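Local coordinates for F5/8 type C domain protein (Bacteroides ovatus, PDB 4ZRX), which probably releases alpha-linked L-fucose from glycans by hydrolysis, pairing a TIM-barrel domain with an F5/8 type C domain, at residues 48-52 against 53-57; 335-339 against 340-344; 18-21 against 22-26. All coordinates share one frame; numbering follows the deposited sequence.

Contact 1 of 3, residues 48-52 against 53-57; sequences LHFGI and NTFTG. With EDO (1,2-ethanediol), chain D.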
loop_
_atom_site.group_PDB
_atom_site.type_symbol
_atom_site.label_atom_id
_atom_site.label_comp_id
_atom_site.label_asym_id
_atom_site.label_seq_id
_atom_site.Cartn_x
_atom_site.Cartn_y
_atom_site.Cartn_z
ATOM N N LEU A 48 2.463 -12.179 -4.863
ATOM C CA LEU A 48 1.756 -12.891 -5.878
ATOM C C LEU A 48 0.633 -13.727 -5.268
ATOM O O LEU A 48 0.859 -14.858 -4.780
ATOM C CB LEU A 48 2.723 -13.790 -6.641
ATOM C CG LEU A 48 3.872 -13.107 -7.374
ATOM C CD1 LEU A 48 4.981 -14.118 -7.740
ATOM C CD2 LEU A 48 3.350 -12.419 -8.636
ATOM N N HIS A 49 -0.568 -13.189 -5.229
ATOM C CA HIS A 49 -1.739 -13.963 -4.872
ATOM C C HIS A 49 -2.214 -14.717 -6.100
ATOM O O HIS A 49 -2.653 -14.122 -7.088
ATOM C CB HIS A 49 -2.847 -13.094 -4.315
ATOM C CG HIS A 49 -2.648 -12.673 -2.906
ATOM N ND1 HIS A 49 -1.681 -11.776 -2.521
ATOM C CD2 HIS A 49 -3.347 -12.966 -1.797
ATOM C CE1 HIS A 49 -1.762 -11.588 -1.221
ATOM N NE2 HIS A 49 -2.784 -12.282 -0.769
ATOM N N PHE A 50 -2.127 -16.047 -5.999
ATOM C CA PHE A 50 -2.443 -16.961 -7.067
ATOM C C PHE A 50 -2.862 -18.275 -6.442
ATOM O O PHE A 50 -2.303 -18.739 -5.449
ATOM C CB PHE A 50 -1.226 -17.150 -7.958
ATOM C CG PHE A 50 -1.516 -17.957 -9.189
ATOM C CD1 PHE A 50 -2.408 -17.495 -10.154
ATOM C CD2 PHE A 50 -0.857 -19.153 -9.392
ATOM C CE1 PHE A 50 -2.641 -18.226 -11.302
ATOM C CE2 PHE A 50 -1.142 -19.913 -10.514
ATOM C CZ PHE A 50 -2.003 -19.444 -11.493
ATOM N N GLY A 51 -3.922 -18.864 -6.955
ATOM C CA GLY A 51 -4.413 -20.141 -6.445
ATOM C C GLY A 51 -5.752 -20.513 -7.010
ATOM O O GLY A 51 -6.153 -20.047 -8.097
ATOM N N ILE A 52 -6.463 -21.357 -6.271
ATOM C CA ILE A 52 -7.775 -21.755 -6.744
ATOM C C ILE A 52 -8.744 -20.547 -6.769
ATOM O O ILE A 52 -9.617 -20.486 -7.635
ATOM C CB ILE A 52 -8.267 -22.936 -5.906
ATOM C CG1 ILE A 52 -9.355 -23.715 -6.666
ATOM C CG2 ILE A 52 -8.676 -22.457 -4.563
ATOM C CD1 ILE A 52 -9.183 -25.178 -6.540
ATOM N N ASN A 53 -8.533 -19.565 -5.898
ATOM C CA ASN A 53 -9.380 -18.368 -5.881
ATOM C C ASN A 53 -9.310 -17.608 -7.194
ATOM O O ASN A 53 -10.276 -16.921 -7.588
ATOM C CB ASN A 53 -8.993 -17.407 -4.779
ATOM C CG ASN A 53 -9.297 -17.891 -3.407
ATOM O OD1 ASN A 53 -9.853 -18.962 -3.174
ATOM N ND2 ASN A 53 -8.913 -17.085 -2.460
ATOM N N THR A 54 -8.167 -17.698 -7.889
ATOM C CA THR A 54 -8.034 -17.062 -9.178
ATOM C C THR A 54 -9.091 -17.594 -10.158
ATOM O O THR A 54 -9.556 -16.858 -11.043
ATOM C CB THR A 54 -6.634 -17.345 -9.762
ATOM O OG1 THR A 54 -5.633 -16.988 -8.807
ATOM C CG2 THR A 54 -6.401 -16.620 -11.078
ATOM N N PHE A 55 -9.446 -18.873 -10.000
ATOM C CA PHE A 55 -10.362 -19.576 -10.906
ATOM C C PHE A 55 -11.811 -19.552 -10.465
ATOM O O PHE A 55 -12.710 -19.802 -11.289
ATOM C CB PHE A 55 -9.864 -20.998 -11.173
ATOM C CG PHE A 55 -8.540 -20.982 -11.857
ATOM C CD1 PHE A 55 -8.448 -20.908 -13.231
ATOM C CD2 PHE A 55 -7.382 -20.896 -11.099
ATOM C CE1 PHE A 55 -7.198 -20.813 -13.868
ATOM C CE2 PHE A 55 -6.148 -20.760 -11.717
ATOM C CZ PHE A 55 -6.061 -20.707 -13.103
ATOM N N THR A 56 -12.056 -19.285 -9.182
ATOM C CA THR A 56 -13.429 -19.180 -8.712
ATOM C C THR A 56 -13.960 -17.753 -8.652
ATOM O O THR A 56 -15.172 -17.544 -8.532
ATOM C CB THR A 56 -13.555 -19.747 -7.282
ATOM O OG1 THR A 56 -12.699 -19.019 -6.382
ATOM C CG2 THR A 56 -13.206 -21.173 -7.268
ATOM N N GLY A 57 -13.064 -16.782 -8.665
ATOM C CA GLY A 57 -13.408 -15.386 -8.520
ATOM C C GLY A 57 -13.624 -14.939 -7.095
ATOM O O GLY A 57 -14.146 -13.892 -6.881
HETATM C C1 EDO D . -3.035 -11.621 2.456
HETATM O O1 EDO D . -4.009 -12.320 1.682
HETATM C C2 EDO D . -3.470 -10.171 2.550
HETATM O O2 EDO D . -4.812 -10.116 3.059
HETATM O O HOH W 1 -4.708 -14.393 -8.896
#

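Contact 2 of 3, residues 335-339 against 340-344; sequences GLIHE and ADIKR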
loop_
_atom_site.group_PDB
_atom_site.type_symbol
_atom_site.label_atom_id
_atom_site.label_comp_id
_atom_site.label_asym_id
_atom_site.label_seq_id
_atom_site.Cartn_x
_atom_site.Cartn_y
_atom_site.Cartn_z
ATOM N N GLY A 335 -2.444 -17.817 -15.997
ATOM C CA GLY A 335 -1.165 -17.887 -15.288
ATOM C C GLY A 335 -0.120 -16.866 -15.730
ATOM O O GLY A 335 1.078 -17.150 -15.731
ATOM N N LEU A 336 -0.578 -15.662 -16.040
ATOM C CA LEU A 336 0.261 -14.560 -16.510
ATOM C C LEU A 336 -0.104 -13.299 -15.737
ATOM O O LEU A 336 -1.246 -13.121 -15.304
ATOM C CB LEU A 336 -0.049 -14.294 -17.987
ATOM C CG LEU A 336 0.328 -15.396 -18.982
ATOM C CD1 LEU A 336 -0.168 -14.975 -20.391
ATOM C CD2 LEU A 336 1.778 -15.600 -18.963
ATOM N N ILE A 337 0.874 -12.417 -15.561
ATOM C CA ILE A 337 0.554 -11.037 -15.132
ATOM C C ILE A 337 -0.124 -10.366 -16.306
ATOM O O ILE A 337 0.344 -10.461 -17.432
ATOM C CB ILE A 337 1.807 -10.271 -14.676
ATOM C CG1 ILE A 337 2.375 -10.952 -13.418
ATOM C CG2 ILE A 337 1.425 -8.826 -14.329
ATOM C CD1 ILE A 337 3.730 -10.290 -12.893
ATOM N N HIS A 338 -1.249 -9.750 -16.044
ATOM C CA HIS A 338 -2.103 -9.138 -17.081
ATOM C C HIS A 338 -1.457 -7.892 -17.681
ATOM O O HIS A 338 -0.664 -7.204 -17.058
ATOM C CB HIS A 338 -3.431 -8.783 -16.454
ATOM C CG HIS A 338 -4.480 -8.349 -17.415
ATOM N ND1 HIS A 338 -4.648 -7.036 -17.756
ATOM C CD2 HIS A 338 -5.463 -9.031 -18.048
ATOM C CE1 HIS A 338 -5.656 -6.920 -18.611
ATOM N NE2 HIS A 338 -6.167 -8.116 -18.803
ATOM N N GLU A 339 -1.766 -7.635 -18.934
ATOM C CA GLU A 339 -1.179 -6.553 -19.704
ATOM C C GLU A 339 -1.302 -5.190 -19.055
ATOM O O GLU A 339 -0.374 -4.344 -19.139
ATOM C CB GLU A 339 -1.931 -6.485 -21.031
ATOM C CG GLU A 339 -1.616 -7.680 -22.020
ATOM C CD GLU A 339 -2.441 -8.999 -21.774
ATOM O OE1 GLU A 339 -3.310 -9.085 -20.872
ATOM O OE2 GLU A 339 -2.219 -9.971 -22.559
ATOM N N ALA A 340 -2.482 -4.930 -18.479
ATOM C CA ALA A 340 -2.741 -3.663 -17.819
ATOM C C ALA A 340 -1.750 -3.457 -16.649
ATOM O O ALA A 340 -1.185 -2.381 -16.519
ATOM C CB ALA A 340 -4.203 -3.545 -17.295
ATOM N N ASP A 341 -1.597 -4.484 -15.825
ATOM C CA ASP A 341 -0.646 -4.468 -14.661
ATOM C C ASP A 341 0.783 -4.260 -15.170
ATOM O O ASP A 341 1.529 -3.469 -14.595
ATOM C CB ASP A 341 -0.741 -5.741 -13.859
ATOM C CG ASP A 341 -2.238 -6.145 -13.491
ATOM O OD1 ASP A 341 -3.195 -6.051 -14.341
ATOM O OD2 ASP A 341 -2.451 -6.559 -12.334
ATOM N N ILE A 342 1.164 -4.942 -16.258
ATOM C CA ILE A 342 2.504 -4.790 -16.823
ATOM C C ILE A 342 2.774 -3.336 -17.198
ATOM O O ILE A 342 3.801 -2.757 -16.825
ATOM C CB ILE A 342 2.726 -5.699 -18.027
ATOM C CG1 ILE A 342 2.759 -7.180 -17.621
ATOM C CG2 ILE A 342 4.023 -5.309 -18.731
ATOM C CD1 ILE A 342 2.641 -8.150 -18.768
ATOM N N LYS A 343 1.836 -2.739 -17.912
ATOM C CA LYS A 343 2.028 -1.391 -18.379
ATOM C C LYS A 343 2.150 -0.436 -17.188
ATOM O O LYS A 343 2.989 0.462 -17.204
ATOM C CB LYS A 343 0.873 -0.963 -19.268
ATOM C CG LYS A 343 1.087 0.345 -19.988
ATOM C CD LYS A 343 -0.060 0.617 -20.914
ATOM C CE LYS A 343 0.128 1.965 -21.566
ATOM N NZ LYS A 343 -0.742 2.082 -22.726
ATOM N N ARG A 344 1.288 -0.608 -16.200
ATOM C CA ARG A 344 1.306 0.259 -15.044
ATOM C C ARG A 344 2.592 0.072 -14.173
ATOM O O ARG A 344 3.148 1.067 -13.659
ATOM C CB ARG A 344 0.033 0.077 -14.210
ATOM C CG ARG A 344 -0.026 0.955 -13.001
ATOM C CD ARG A 344 0.012 2.476 -13.277
ATOM N NE ARG A 344 -0.655 2.848 -14.513
ATOM C CZ ARG A 344 -1.964 2.822 -14.712
ATOM N NH1 ARG A 344 -2.822 2.431 -13.767
ATOM N NH2 ARG A 344 -2.431 3.187 -15.925
#

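Contact 3 of 3, residues 18-21 against 22-26; sequences ATIE and QKVDM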
loop_
_atom_site.group_PDB
_atom_site.type_symbol
_atom_site.label_atom_id
_atom_site.label_comp_id
_atom_site.label_asym_id
_atom_site.label_seq_id
_atom_site.Cartn_x
_atom_site.Cartn_y
_atom_site.Cartn_z
ATOM N N ALA A 18 12.956 0.783 36.071
ATOM C CA ALA A 18 13.641 1.698 35.182
ATOM C C ALA A 18 12.884 3.019 35.093
ATOM O O ALA A 18 11.670 3.040 34.964
ATOM C CB ALA A 18 13.729 1.081 33.802
ATOM N N THR A 19 13.610 4.120 35.141
ATOM C CA THR A 19 13.035 5.433 34.898
ATOM C C THR A 19 12.819 5.603 33.399
ATOM O O THR A 19 13.355 4.847 32.601
ATOM C CB THR A 19 13.977 6.533 35.359
ATOM O OG1 THR A 19 15.210 6.427 34.649
ATOM C CG2 THR A 19 14.267 6.404 36.869
ATOM N N ILE A 20 12.024 6.590 33.035
ATOM C CA ILE A 20 11.824 6.905 31.637
ATOM C C ILE A 20 13.156 7.242 30.970
ATOM O O ILE A 20 13.378 6.881 29.806
ATOM C CB ILE A 20 10.738 8.014 31.435
ATOM C CG1 ILE A 20 10.457 8.256 29.955
ATOM C CG2 ILE A 20 11.130 9.334 32.085
ATOM C CD1 ILE A 20 10.050 7.014 29.189
ATOM N N GLU A 21 14.070 7.890 31.687
ATOM C CA GLU A 21 15.366 8.194 31.088
ATOM C C GLU A 21 16.124 6.904 30.780
ATOM O O GLU A 21 16.722 6.790 29.725
ATOM C CB GLU A 21 16.201 9.120 31.990
ATOM C CG GLU A 21 15.629 10.554 32.090
ATOM C CD GLU A 21 14.434 10.722 33.069
ATOM O OE1 GLU A 21 14.152 9.833 33.949
ATOM O OE2 GLU A 21 13.745 11.761 32.911
ATOM N N GLN A 22 16.066 5.933 31.680
ATOM C CA GLN A 22 16.735 4.660 31.456
ATOM C C GLN A 22 16.068 3.913 30.282
ATOM O O GLN A 22 16.740 3.305 29.457
ATOM C CB GLN A 22 16.716 3.817 32.733
ATOM C CG GLN A 22 17.728 4.321 33.716
ATOM C CD GLN A 22 17.328 4.091 35.166
ATOM O OE1 GLN A 22 16.692 3.088 35.499
ATOM N NE2 GLN A 22 17.692 5.035 36.034
ATOM N N LYS A 23 14.741 3.929 30.245
ATOM C CA LYS A 23 14.021 3.303 29.109
ATOM C C LYS A 23 14.390 3.933 27.776
ATOM O O LYS A 23 14.571 3.215 26.810
ATOM C CB LYS A 23 12.497 3.372 29.276
ATOM C CG LYS A 23 11.998 2.523 30.425
ATOM C CD LYS A 23 10.505 2.553 30.554
ATOM C CE LYS A 23 10.081 1.746 31.745
ATOM N NZ LYS A 23 8.610 1.727 31.883
ATOM N N VAL A 24 14.468 5.256 27.734
ATOM C CA VAL A 24 14.823 5.948 26.518
ATOM C C VAL A 24 16.242 5.597 26.063
ATOM O O VAL A 24 16.460 5.371 24.881
ATOM C CB VAL A 24 14.629 7.463 26.655
ATOM C CG1 VAL A 24 15.285 8.199 25.541
ATOM C CG2 VAL A 24 13.136 7.761 26.664
ATOM N N ASP A 25 17.171 5.520 27.018
ATOM C CA ASP A 25 18.567 5.170 26.738
ATOM C C ASP A 25 18.674 3.758 26.154
ATOM O O ASP A 25 19.380 3.522 25.174
ATOM C CB ASP A 25 19.379 5.270 28.075
ATOM C CG ASP A 25 20.857 5.079 27.891
ATOM O OD1 ASP A 25 21.301 3.943 27.710
ATOM O OD2 ASP A 25 21.605 6.072 28.030
HETATM N N MSE A 26 17.936 2.816 26.742
HETATM C CA MSE A 26 17.949 1.461 26.264
HETATM C C MSE A 26 17.240 1.381 24.898
HETATM O O MSE A 26 17.715 0.740 23.964
HETATM C CB MSE A 26 17.312 0.536 27.291
HETATM C CG MSE A 26 18.165 0.471 28.578
HETATM SE SE MSE A 26 17.339 -0.691 29.892
HETATM C CE MSE A 26 17.987 -2.388 29.207
HETATM O O HOH W 2 17.246 7.972 35.454
#

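Contact 1 of 3, residues 48-52 against 53-57
Thr-54 OG1 is gripped from two sources where strand 44-48 gives way to helix 52-56. It accepts from Gly-51 N at 3.1 Å, with an N-H...O angle of 160°. In turn it donates to a water 2.8 Å from OG1, and that water donates to His-49 O. With OG1 opposite the carbonyl carbon and beside its own backbone N (chi1 -53°), the hydroxyl reaches back to the start of the turn. Phe-50 crosses the same side chain at a slant, its CD1 3.5 Å from Thr-54 OG1, and sets its ring against Trp-80 edge-to-face. The backbone tightens the turn, because Ile-52 O accepts from both Phe-55 N (2.9 Å) and Thr-56 N, the latter in the carbonyl plane. A valine in place of Thr-54 would probably leave Gly-51 N without its acceptor and the water without its donor. His-49 NE2 lies 2.7 Å from O1 of an ethanediol, probably from the crystallisation liquor, that also bonds His-98 and Glu-230. A diol held at the C-terminal end of a barrel strand may mark where a sugar hydroxyl could bind, with the histidine ring held at ND1 by Asn-328 and its backbone linked through the water to the turn.

Contact 2 of 3, residues 335-339 against 340-344
His-338 and Asp-341 meet at about a right angle at the start of helix 339-356, the imidazole and carboxylate planes turned 62° apart. The carboxylate comes in beside the base of the histidine, with Asp-341 OD1 3.5 Å from His-338 CB, while its charge is answered by a salt bridge to Arg-292. His-338 is the N-cap residue, and its ring supplies the capping acceptor. Its CG stands anti to the backbone N (chi1 -171°), which swings ND1 over the first turn to accept from Ala-340 N at 3.1 Å. The N-H points nearly straight at ND1, although the donor sits 31° off the imidazole plane. Ala-340 CB lies in that plane, at the ring edge. Over one face, Glu-339 folds back through its bent chain and holds OE1 3.5 Å above the centre of the His-338 ring, with OE2 paired to Arg-334. On the inner flank the approach is aliphatic: Ile-337 CG2 rests 3.8 Å from Asp-341 CB and 3.9 Å from Ile-342 CG1, the isoleucines slanting across one another. Ile-337 also packs on Trp-80 and Leu-84 of helix 77-86, joining the loop to a neighbouring barrel helix. Ile-342 N then bonds His-338 O at 3.0 Å, so one residue supplies acceptors from both ring and backbone to the opening turn. Because ND1 is the acceptor, the ring is probably neutral with its proton on NE2, and the two nearby carboxylates are tied to arginines rather than to the cap.

Contact 3 of 3, residues 18-21 against 22-26
Thr-19 and Gln-22 form a capping box at the N terminus of helix 20-27, with Thr-19 as N-cap. The threonine hydroxyl, placed between the backbone N and the carbonyl carbon (chi1 60°), accepts from Gln-22 N, which lies 3.1 Å from Thr-19 OG1 with an N-H...O angle of 158°. The glutamine side chain returns the favour and can be followed atom by atom. Its CB sits 3.5 Å from Thr-19 O. CG stands opposite the carbonyl carbon of Gln-22 (chi1 -76°), which brings it within 3.4 Å of Thr-19 OG1. CD passes closer still, 3.2 Å from that same OG1, so the amide lies across the threonine. At the tip the two branches part. OE1 turns to the backbone and takes a weak bond from Thr-19 N at 3.3 Å, lying also near Ala-18 CA. NE2 stays beside the threonine, with Thr-19 CG2 for a neighbour, and reaches OG1 through a water rather than directly, its own link to that water being weak. Thus the N-H of Gln-22 finds a sound side-chain acceptor and that of Thr-19 a weak one before the regular helix bonds begin, the first being Lys-23 N to Thr-19 O. Lys-23 runs out extended on another side, its CG 4.1 Å from Ala-18 CB, and its ammonium bonds the carbonyls of Leu-274 and Ala-277. Ile-20 and Val-24 both touch Leu-274 of helix 271-274, and so seat the short helix against its neighbour. Within that pair the closest side-chain approach is methyl to methyl, Ile-20 CD1 to Val-24 CG2 at 4.1 Å.

How the contacts relate
From the N terminus the chain meets contact 3 first, then contact 1, then contact 2. The three follow in series, and none nests within or crosses another. Each marks a passage from loop into helix: contact 3 opens helix 20-27 near the N terminus; contact 1 turns the chain from strand 44-48 into helix 52-56; contact 2 starts helix 339-356 after strand 324-328. Those two strands are parallel neighbours in the barrel sheet, and contacts 1 and 2 touch where Phe-50 CZ lies 4.2 Å from Gly-335 CA. Trp-80 of helix 77-86 meets both. Contact 3 lies on the opposite side of the chain's centre, its centre about 49 Å from that of contact 1.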